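Local coordinates for protein digeranylgeranylglycerophospholipid reductase (Sulfolobus acidocaldarius, PDB 4OPC) that uses FAD to hydrogenate the isoprenoid double bonds of geranylgeranylated glycerophospholipids, yielding the saturated archaeols of archaeal membranes, at residues 180-185 against 272-277; 351-356 against 447-452. All blocks are in the same frame, centred on the assembly; numbering follows the deposited sequence. Where two conformers were deposited one is given.

Interaction 1. Residues 180-185 against 272-277. With PGT ((1S)-2-{[{[(2R)-2,3-dihydroxypropyl]oxy}(hydroxy)phosphoryl]oxy}-1-[(palmitoyloxy)methyl]ethyl stearate), chain C.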
loop_
_atom_site.group_PDB
_atom_site.type_symbol
_atom_site.label_atom_id
_atom_site.label_comp_id
_atom_site.label_asym_id
_atom_site.label_seq_id
_atom_site.Cartn_x
_atom_site.Cartn_y
_atom_site.Cartn_z
ATOM N N ASP A 180 -14.287 0.902 -7.377
ATOM C CA ASP A 180 -14.507 -0.066 -6.304
ATOM C C ASP A 180 -13.729 -1.373 -6.520
ATOM O O ASP A 180 -13.342 -2.034 -5.574
ATOM C CB ASP A 180 -16.003 -0.397 -6.168
ATOM C CG ASP A 180 -16.830 0.757 -5.622
ATOM O OD1 ASP A 180 -16.265 1.713 -5.046
ATOM O OD2 ASP A 180 -18.066 0.697 -5.759
ATOM N N LYS A 181 -13.510 -1.733 -7.780
ATOM C CA LYS A 181 -12.780 -2.960 -8.090
ATOM C C LYS A 181 -11.272 -2.791 -7.972
ATOM O O LYS A 181 -10.532 -3.771 -8.144
ATOM C CB LYS A 181 -13.130 -3.447 -9.495
ATOM C CG LYS A 181 -14.565 -3.970 -9.625
ATOM C CD LYS A 181 -14.922 -4.362 -11.059
ATOM C CE LYS A 181 -15.051 -3.128 -11.938
ATOM N NZ LYS A 181 -15.948 -2.098 -11.324
ATOM N N ASP A 182 -10.809 -1.577 -7.660
ATOM C CA ASP A 182 -9.378 -1.299 -7.505
ATOM C C ASP A 182 -8.982 -1.237 -6.028
ATOM O O ASP A 182 -7.984 -0.600 -5.661
ATOM C CB ASP A 182 -8.997 -0.001 -8.223
ATOM C CG ASP A 182 -8.986 -0.130 -9.736
ATOM O OD1 ASP A 182 -9.070 -1.252 -10.282
ATOM O OD2 ASP A 182 -8.893 0.914 -10.412
ATOM N N ALA A 183 -9.747 -1.919 -5.176
ATOM C CA ALA A 183 -9.377 -2.094 -3.778
ATOM C C ALA A 183 -9.891 -3.438 -3.308
ATOM O O ALA A 183 -10.765 -4.038 -3.948
ATOM C CB ALA A 183 -9.967 -0.969 -2.909
ATOM N N ASP A 184 -9.302 -3.925 -2.228
ATOM C CA ASP A 184 -9.813 -5.091 -1.536
ATOM C C ASP A 184 -10.315 -4.672 -0.154
ATOM O O ASP A 184 -9.862 -3.684 0.413
ATOM C CB ASP A 184 -8.729 -6.180 -1.412
ATOM C CG ASP A 184 -8.568 -7.014 -2.688
ATOM O OD1 ASP A 184 -8.796 -6.472 -3.788
ATOM O OD2 ASP A 184 -8.201 -8.217 -2.595
ATOM N N VAL A 185 -11.245 -5.437 0.387
ATOM C CA VAL A 185 -11.552 -5.324 1.796
ATOM C C VAL A 185 -10.768 -6.475 2.414
ATOM O O VAL A 185 -10.693 -7.578 1.846
ATOM C CB VAL A 185 -13.065 -5.411 2.089
ATOM C CG1 VAL A 185 -13.662 -6.651 1.510
ATOM C CG2 VAL A 185 -13.329 -5.361 3.595
ATOM N N THR A 272 -5.560 -1.285 -4.421
ATOM C CA THR A 272 -4.736 -2.250 -5.148
ATOM C C THR A 272 -4.530 -1.806 -6.586
ATOM O O THR A 272 -4.857 -2.526 -7.516
ATOM C CB THR A 272 -5.389 -3.647 -5.169
ATOM O OG1 THR A 272 -6.658 -3.571 -5.836
ATOM C CG2 THR A 272 -5.599 -4.202 -3.756
ATOM N N ARG A 273 -3.966 -0.629 -6.784
ATOM C CA ARG A 273 -3.816 -0.068 -8.126
ATOM C C ARG A 273 -2.569 0.801 -8.230
ATOM O O ARG A 273 -1.865 1.026 -7.231
ATOM C CB ARG A 273 -5.045 0.771 -8.498
ATOM C CG ARG A 273 -5.426 1.809 -7.456
ATOM C CD ARG A 273 -6.229 2.946 -8.112
ATOM N NE ARG A 273 -5.341 3.906 -8.771
ATOM C CZ ARG A 273 -5.753 5.020 -9.365
ATOM N NH1 ARG A 273 -4.867 5.880 -9.870
ATOM N NH2 ARG A 273 -7.051 5.290 -9.450
ATOM N N ARG A 274 -2.298 1.280 -9.443
ATOM C CA ARG A 274 -1.285 2.302 -9.689
ATOM C C ARG A 274 -1.519 3.503 -8.759
ATOM O O ARG A 274 -2.634 3.716 -8.276
ATOM C CB ARG A 274 -1.365 2.734 -11.152
ATOM C CG ARG A 274 -2.685 3.392 -11.494
ATOM C CD ARG A 274 -3.117 3.110 -12.940
ATOM N NE ARG A 274 -4.409 3.741 -13.200
ATOM C CZ ARG A 274 -5.585 3.231 -12.845
ATOM N NH1 ARG A 274 -5.655 2.067 -12.212
ATOM N NH2 ARG A 274 -6.701 3.893 -13.126
ATOM N N PRO A 275 -0.476 4.301 -8.494
ATOM C CA PRO A 275 -0.701 5.426 -7.573
ATOM C C PRO A 275 -1.599 6.509 -8.171
ATOM O O PRO A 275 -1.960 6.462 -9.351
ATOM C CB PRO A 275 0.710 5.977 -7.323
ATOM C CG PRO A 275 1.547 5.466 -8.457
ATOM C CD PRO A 275 0.922 4.194 -8.943
ATOM N N LEU A 276 -1.978 7.483 -7.343
ATOM C CA LEU A 276 -2.642 8.679 -7.851
ATOM C C LEU A 276 -1.856 9.205 -9.040
ATOM O O LEU A 276 -0.631 9.289 -8.974
ATOM C CB LEU A 276 -2.614 9.771 -6.782
ATOM C CG LEU A 276 -3.734 10.026 -5.781
ATOM C CD1 LEU A 276 -3.500 11.400 -5.145
ATOM C CD2 LEU A 276 -5.120 9.936 -6.387
ATOM N N TYR A 277 -2.548 9.560 -10.121
ATOM C CA TYR A 277 -1.866 10.017 -11.329
ATOM C C TYR A 277 -0.907 11.167 -11.053
ATOM O O TYR A 277 0.196 11.197 -11.604
ATOM C CB TYR A 277 -2.867 10.390 -12.414
ATOM C CG TYR A 277 -3.448 9.195 -13.126
ATOM C CD1 TYR A 277 -2.619 8.224 -13.674
ATOM C CD2 TYR A 277 -4.819 9.024 -13.240
ATOM C CE1 TYR A 277 -3.146 7.132 -14.345
ATOM C CE2 TYR A 277 -5.351 7.925 -13.908
ATOM C CZ TYR A 277 -4.504 6.991 -14.442
ATOM O OH TYR A 277 -5.017 5.894 -15.110
HETATM C C48 PGT C . -4.592 -10.293 -5.873
HETATM C C47 PGT C . -4.597 -8.786 -5.722
HETATM C C46 PGT C . -5.095 -8.421 -4.339
HETATM C C45 PGT C . -4.240 -9.115 -3.297
HETATM C C44 PGT C . -4.252 -8.341 -1.996
HETATM C C43 PGT C . -5.115 -9.058 -0.973
HETATM C C42 PGT C . -5.242 -8.177 0.249
HETATM C C41 PGT C . -3.882 -8.088 0.895
HETATM C C40 PGT C . -4.020 -7.830 2.375
HETATM C C39 PGT C . -2.810 -8.438 3.048
HETATM C C38 PGT C . -1.556 -7.847 2.458
HETATM C C37 PGT C . -0.363 -8.587 3.014
HETATM C C36 PGT C . 0.887 -7.915 2.500
HETATM C C35 PGT C . 2.098 -8.788 2.735
HETATM C C34 PGT C . 3.333 -8.048 2.258
HETATM C C33 PGT C . 4.529 -8.969 2.155
HETATM C C32 PGT C . 5.802 -8.253 2.564
HETATM C C31 PGT C . 6.366 -7.383 1.451
HETATM O O31 PGT C . 6.589 -6.213 1.698
HETATM O O2 PGT C . 6.622 -7.890 0.153
HETATM C C2 PGT C . 7.966 -8.207 -0.160
HETATM C C1 PGT C . 8.790 -7.000 -0.559
HETATM O O3P PGT C . 8.246 -5.727 -0.273
HETATM P P PGT C . 7.915 -4.764 -1.490
HETATM O O1P PGT C . 7.301 -5.664 -2.540
HETATM O O2P PGT C . 6.939 -3.666 -1.094
HETATM O O4P PGT C . 9.211 -4.070 -2.101
HETATM C C4 PGT C . 10.523 -4.513 -1.818
HETATM C C5 PGT C . 11.542 -3.752 -2.635
HETATM O O5 PGT C . 12.452 -3.110 -1.772
HETATM C C6 PGT C . 10.839 -2.730 -3.497
HETATM O O6 PGT C . 11.067 -1.424 -3.023
HETATM C C3 PGT C . 8.059 -9.126 -1.365
HETATM O O3 PGT C . 7.504 -10.400 -1.145
HETATM C C11 PGT C . 6.916 -10.940 -2.305
HETATM O O11 PGT C . 7.499 -10.866 -3.369
HETATM C C12 PGT C . 5.555 -11.601 -2.230
HETATM C C13 PGT C . 5.330 -12.498 -3.428
HETATM C C14 PGT C . 3.953 -13.119 -3.327
HETATM C C15 PGT C . 2.965 -12.343 -4.171
HETATM C C16 PGT C . 1.622 -13.044 -4.182
HETATM C C17 PGT C . 1.162 -13.195 -5.616
HETATM C C18 PGT C . -0.004 -14.156 -5.701
HETATM C C19 PGT C . -0.252 -14.530 -7.149
HETATM C C20 PGT C . 0.852 -15.431 -7.669
HETATM C C21 PGT C . 0.256 -16.737 -8.157
HETATM C C22 PGT C . 1.061 -17.287 -9.315
HETATM C C23 PGT C . 0.166 -18.180 -10.148
HETATM C C24 PGT C . 0.842 -18.526 -11.456
HETATM C C25 PGT C . -0.073 -18.180 -12.611
HETATM C C26 PGT C . 0.657 -17.283 -13.589
HETATM O O HOH W 1 -8.625 -5.471 -6.244
HETATM O O HOH W 2 -9.346 3.452 -9.914
HETATM O O HOH W 3 -8.426 1.376 -12.844
#
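Asp-182 and Thr-272 are joined by a backbone hydrogen bond: Thr-272 N reaches Asp-182 O over 2.8 Å, nearly straight at the proton, with the donor standing above the carbonyl plane. A water lies between Thr-272 OG1 (2.8 Å) and Asp-184 OD1 (2.7 Å), with Lys-181 O also near.

Between the two segments, opposite charges meet mainly through water. One water donates to Asp-182 OD2 and accepts from Arg-273 NH2; a second links OD2 to Arg-274 NH1, leaving the direct OD2 to NH1 salt bridge long at 3.9 Å. The stronger partner of this carboxylate is Arg-352, which takes OD1. The two guanidinium groups lie face over face, Arg-273 CZ 3.9 Å above the plane of Arg-274, a pairing of like charges probably eased by Glu-176 at Arg-273 and Asp-349 at Arg-274. A bend at chi3 (-81°) brings Arg-273 NE onto Arg-274 O at 2.8 Å, and NH1 reaches Pro-275 O, while Arg-274 grips Tyr-277 OH side-on with NE and NH2. A leucine in place of Arg-273 would probably leave Glu-176 without this charged partner and the carbonyls of Arg-274 and Pro-275 without these donors.

Nonpolar contact is modest: the Arg-273 chain passes Asp-182 CB, CB to CB 4.0 Å. Separately, the carboxylate oxygen Asp-184 OD2 makes a van der Waals contact with lipid atom C46 at 3.6 Å.

The start of strand 183-193 thus meets the loop leaving its antiparallel neighbour 261-271, at the edge of the large sheet in the catalytic domain, where Asp-184 lines the lipid pocket.

Interaction 2. Residues 351-356 against 447-452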
loop_
_atom_site.group_PDB
_atom_site.type_symbol
_atom_site.label_atom_id
_atom_site.label_comp_id
_atom_site.label_asym_id
_atom_site.label_seq_id
_atom_site.Cartn_x
_atom_site.Cartn_y
_atom_site.Cartn_z
ATOM N N PHE A 351 -0.946 -6.811 -14.026
ATOM C CA PHE A 351 -0.761 -8.210 -13.666
ATOM C C PHE A 351 -1.841 -8.685 -12.688
ATOM O O PHE A 351 -2.410 -9.769 -12.868
ATOM C CB PHE A 351 0.666 -8.420 -13.129
ATOM C CG PHE A 351 1.085 -9.859 -13.014
ATOM C CD1 PHE A 351 0.842 -10.767 -14.033
ATOM C CD2 PHE A 351 1.776 -10.290 -11.900
ATOM C CE1 PHE A 351 1.244 -12.091 -13.913
ATOM C CE2 PHE A 351 2.182 -11.611 -11.785
ATOM C CZ PHE A 351 1.923 -12.503 -12.804
ATOM N N ARG A 352 -2.159 -7.858 -11.693
ATOM C CA ARG A 352 -3.239 -8.156 -10.754
ATOM C C ARG A 352 -4.567 -8.481 -11.447
ATOM O O ARG A 352 -5.276 -9.406 -11.044
ATOM C CB ARG A 352 -3.448 -6.969 -9.789
ATOM C CG ARG A 352 -4.879 -6.880 -9.251
ATOM C CD ARG A 352 -5.160 -5.626 -8.468
ATOM N NE ARG A 352 -5.441 -4.444 -9.286
ATOM C CZ ARG A 352 -6.664 -4.035 -9.612
ATOM N NH1 ARG A 352 -7.714 -4.721 -9.203
ATOM N NH2 ARG A 352 -6.842 -2.912 -10.295
ATOM N N ARG A 353 -4.920 -7.693 -12.451
ATOM C CA ARG A 353 -6.198 -7.857 -13.137
ATOM C C ARG A 353 -6.272 -9.229 -13.783
ATOM O O ARG A 353 -7.301 -9.904 -13.745
ATOM C CB ARG A 353 -6.367 -6.759 -14.182
ATOM C CG ARG A 353 -6.580 -5.388 -13.573
ATOM C CD ARG A 353 -6.292 -4.283 -14.574
ATOM N NE ARG A 353 -6.148 -3.021 -13.859
ATOM C CZ ARG A 353 -6.959 -1.977 -13.986
ATOM N NH1 ARG A 353 -7.963 -1.998 -14.852
ATOM N NH2 ARG A 353 -6.745 -0.895 -13.258
ATOM N N PHE A 354 -5.165 -9.651 -14.378
ATOM C CA PHE A 354 -5.050 -10.985 -14.916
ATOM C C PHE A 354 -5.209 -12.056 -13.826
ATOM O O PHE A 354 -6.024 -12.971 -13.963
ATOM C CB PHE A 354 -3.698 -11.099 -15.630
ATOM C CG PHE A 354 -3.336 -12.488 -16.076
ATOM C CD1 PHE A 354 -3.998 -13.103 -17.135
ATOM C CD2 PHE A 354 -2.307 -13.170 -15.446
ATOM C CE1 PHE A 354 -3.625 -14.379 -17.552
ATOM C CE2 PHE A 354 -1.936 -14.441 -15.857
ATOM C CZ PHE A 354 -2.592 -15.042 -16.909
ATOM N N LEU A 355 -4.432 -11.942 -12.753
ATOM C CA LEU A 355 -4.463 -12.947 -11.697
ATOM C C LEU A 355 -5.861 -13.072 -11.095
ATOM O O LEU A 355 -6.319 -14.176 -10.813
ATOM C CB LEU A 355 -3.438 -12.610 -10.603
ATOM C CG LEU A 355 -1.977 -12.625 -11.059
ATOM C CD1 LEU A 355 -1.085 -12.158 -9.917
ATOM C CD2 LEU A 355 -1.545 -14.011 -11.549
ATOM N N GLN A 356 -6.536 -11.938 -10.902
ATOM C CA GLN A 356 -7.879 -11.964 -10.312
ATOM C C GLN A 356 -8.918 -12.661 -11.190
ATOM O O GLN A 356 -9.970 -13.053 -10.693
ATOM C CB GLN A 356 -8.338 -10.551 -9.961
ATOM C CG GLN A 356 -7.603 -9.961 -8.765
ATOM C CD GLN A 356 -7.967 -8.515 -8.510
ATOM O OE1 GLN A 356 -8.064 -7.709 -9.437
ATOM N NE2 GLN A 356 -8.169 -8.169 -7.245
ATOM N N GLU A 447 -8.150 -0.959 -22.864
ATOM C CA GLU A 447 -7.901 -2.015 -23.842
ATOM C C GLU A 447 -7.541 -3.327 -23.158
ATOM O O GLU A 447 -7.972 -4.399 -23.586
ATOM C CB GLU A 447 -6.785 -1.614 -24.805
ATOM C CG GLU A 447 -7.103 -0.436 -25.695
ATOM C CD GLU A 447 -5.945 -0.079 -26.606
ATOM O OE1 GLU A 447 -5.294 -1.009 -27.134
ATOM O OE2 GLU A 447 -5.681 1.130 -26.789
ATOM N N PHE A 448 -6.754 -3.255 -22.090
ATOM C CA PHE A 448 -6.389 -4.472 -21.387
ATOM C C PHE A 448 -7.597 -5.143 -20.738
ATOM O O PHE A 448 -7.772 -6.353 -20.848
ATOM C CB PHE A 448 -5.287 -4.232 -20.351
ATOM C CG PHE A 448 -4.873 -5.486 -19.643
ATOM C CD1 PHE A 448 -4.134 -6.444 -20.312
ATOM C CD2 PHE A 448 -5.280 -5.742 -18.345
ATOM C CE1 PHE A 448 -3.773 -7.623 -19.694
ATOM C CE2 PHE A 448 -4.925 -6.920 -17.720
ATOM C CZ PHE A 448 -4.174 -7.859 -18.391
ATOM N N ASN A 449 -8.435 -4.358 -20.067
ATOM C CA ASN A 449 -9.646 -4.899 -19.457
ATOM C C ASN A 449 -10.494 -5.639 -20.478
ATOM O O ASN A 449 -11.018 -6.717 -20.207
ATOM C CB ASN A 449 -10.496 -3.788 -18.833
ATOM C CG ASN A 449 -9.862 -3.170 -17.602
ATOM O OD1 ASN A 449 -9.020 -3.777 -16.933
ATOM N ND2 ASN A 449 -10.276 -1.951 -17.289
ATOM N N LYS A 450 -10.627 -5.044 -21.657
ATOM C CA LYS A 450 -11.434 -5.627 -22.719
ATOM C C LYS A 450 -10.840 -6.958 -23.182
ATOM O O LYS A 450 -11.567 -7.888 -23.539
ATOM C CB LYS A 450 -11.558 -4.645 -23.891
ATOM C CG LYS A 450 -12.503 -5.106 -24.991
ATOM C CD LYS A 450 -12.644 -4.060 -26.087
ATOM C CE LYS A 450 -13.524 -4.567 -27.225
ATOM N NZ LYS A 450 -12.981 -5.820 -27.823
ATOM N N SER A 451 -9.516 -7.057 -23.145
ATOM C CA SER A 451 -8.843 -8.272 -23.599
ATOM C C SER A 451 -9.129 -9.474 -22.701
ATOM O O SER A 451 -9.035 -10.614 -23.149
ATOM C CB SER A 451 -7.334 -8.052 -23.714
ATOM O OG SER A 451 -6.693 -8.251 -22.466
ATOM N N LEU A 452 -9.478 -9.225 -21.442
ATOM C CA LEU A 452 -9.752 -10.314 -20.507
ATOM C C LEU A 452 -11.227 -10.688 -20.432
ATOM O O LEU A 452 -11.575 -11.732 -19.883
ATOM C CB LEU A 452 -9.260 -9.965 -19.103
ATOM C CG LEU A 452 -7.768 -9.699 -18.943
ATOM C CD1 LEU A 452 -7.443 -9.442 -17.475
ATOM C CD2 LEU A 452 -6.935 -10.846 -19.485
HETATM O O HOH W 4 -10.076 0.012 -15.092
#
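Asn-449 OD1 takes a 2.9 Å hydrogen bond from Arg-353 NH1, in the carbonyl plane and on a lone pair, with an angle of 152° at the proton. Guanidinium and amide are nearly coplanar, and a water accepts from both Arg-353 NH1 and Asn-449 ND2, closing a small ring at the guanidinium edge. Arg-353 reaches across with its chain extended from CG to NE, while Asp-349, one turn earlier, holds NE by a salt bridge.

Beneath this polar link the helices pack through apolar groups. The Phe-448 ring, swung out with CG anti to the backbone N (chi1 -178°), presents its edge: CE2 meets Arg-353 CB at 3.8 Å and CZ meets Phe-354 CB at 4.3 Å. Leu-452 CD1 lies 3.8 Å from Phe-354 CA, and its other methyl, CD2, approaches the edge of the Phe-354 ring. Helix 410-425 adds to the same core, touching Phe-354 and Phe-448.

The segments run almost parallel, their axes 10.6 Å apart and crossing at -16°. A buried hydrocarbon seam bordered by one amide-guanidinium bond suggests that apolar packing carries most of this contact, while the bond and its water probably help fix the register of the helices.

Overall arrangement
From the N terminus, the chain first passes through the nucleotide-binding part, then enters strand 183-193 by way of 180-185. Interaction 1 closes a loop of 86 residues, richer in strand than in helix, bringing the strand's start against the exit from strand 261-271. The chain then runs on to helix 332-357, where interaction 2 opens; its loop of 90 residues, largely helical with no strand, ends at the C-terminal helix 434-452. The two loops follow in series, neither nesting nor crossing, with centres about 14 Å apart. They meet at Arg-352, a residue of helix 332-357 that reaches the 180-185 segment, tying the large mixed sheet to the helical C-terminal part beside the bound lipid.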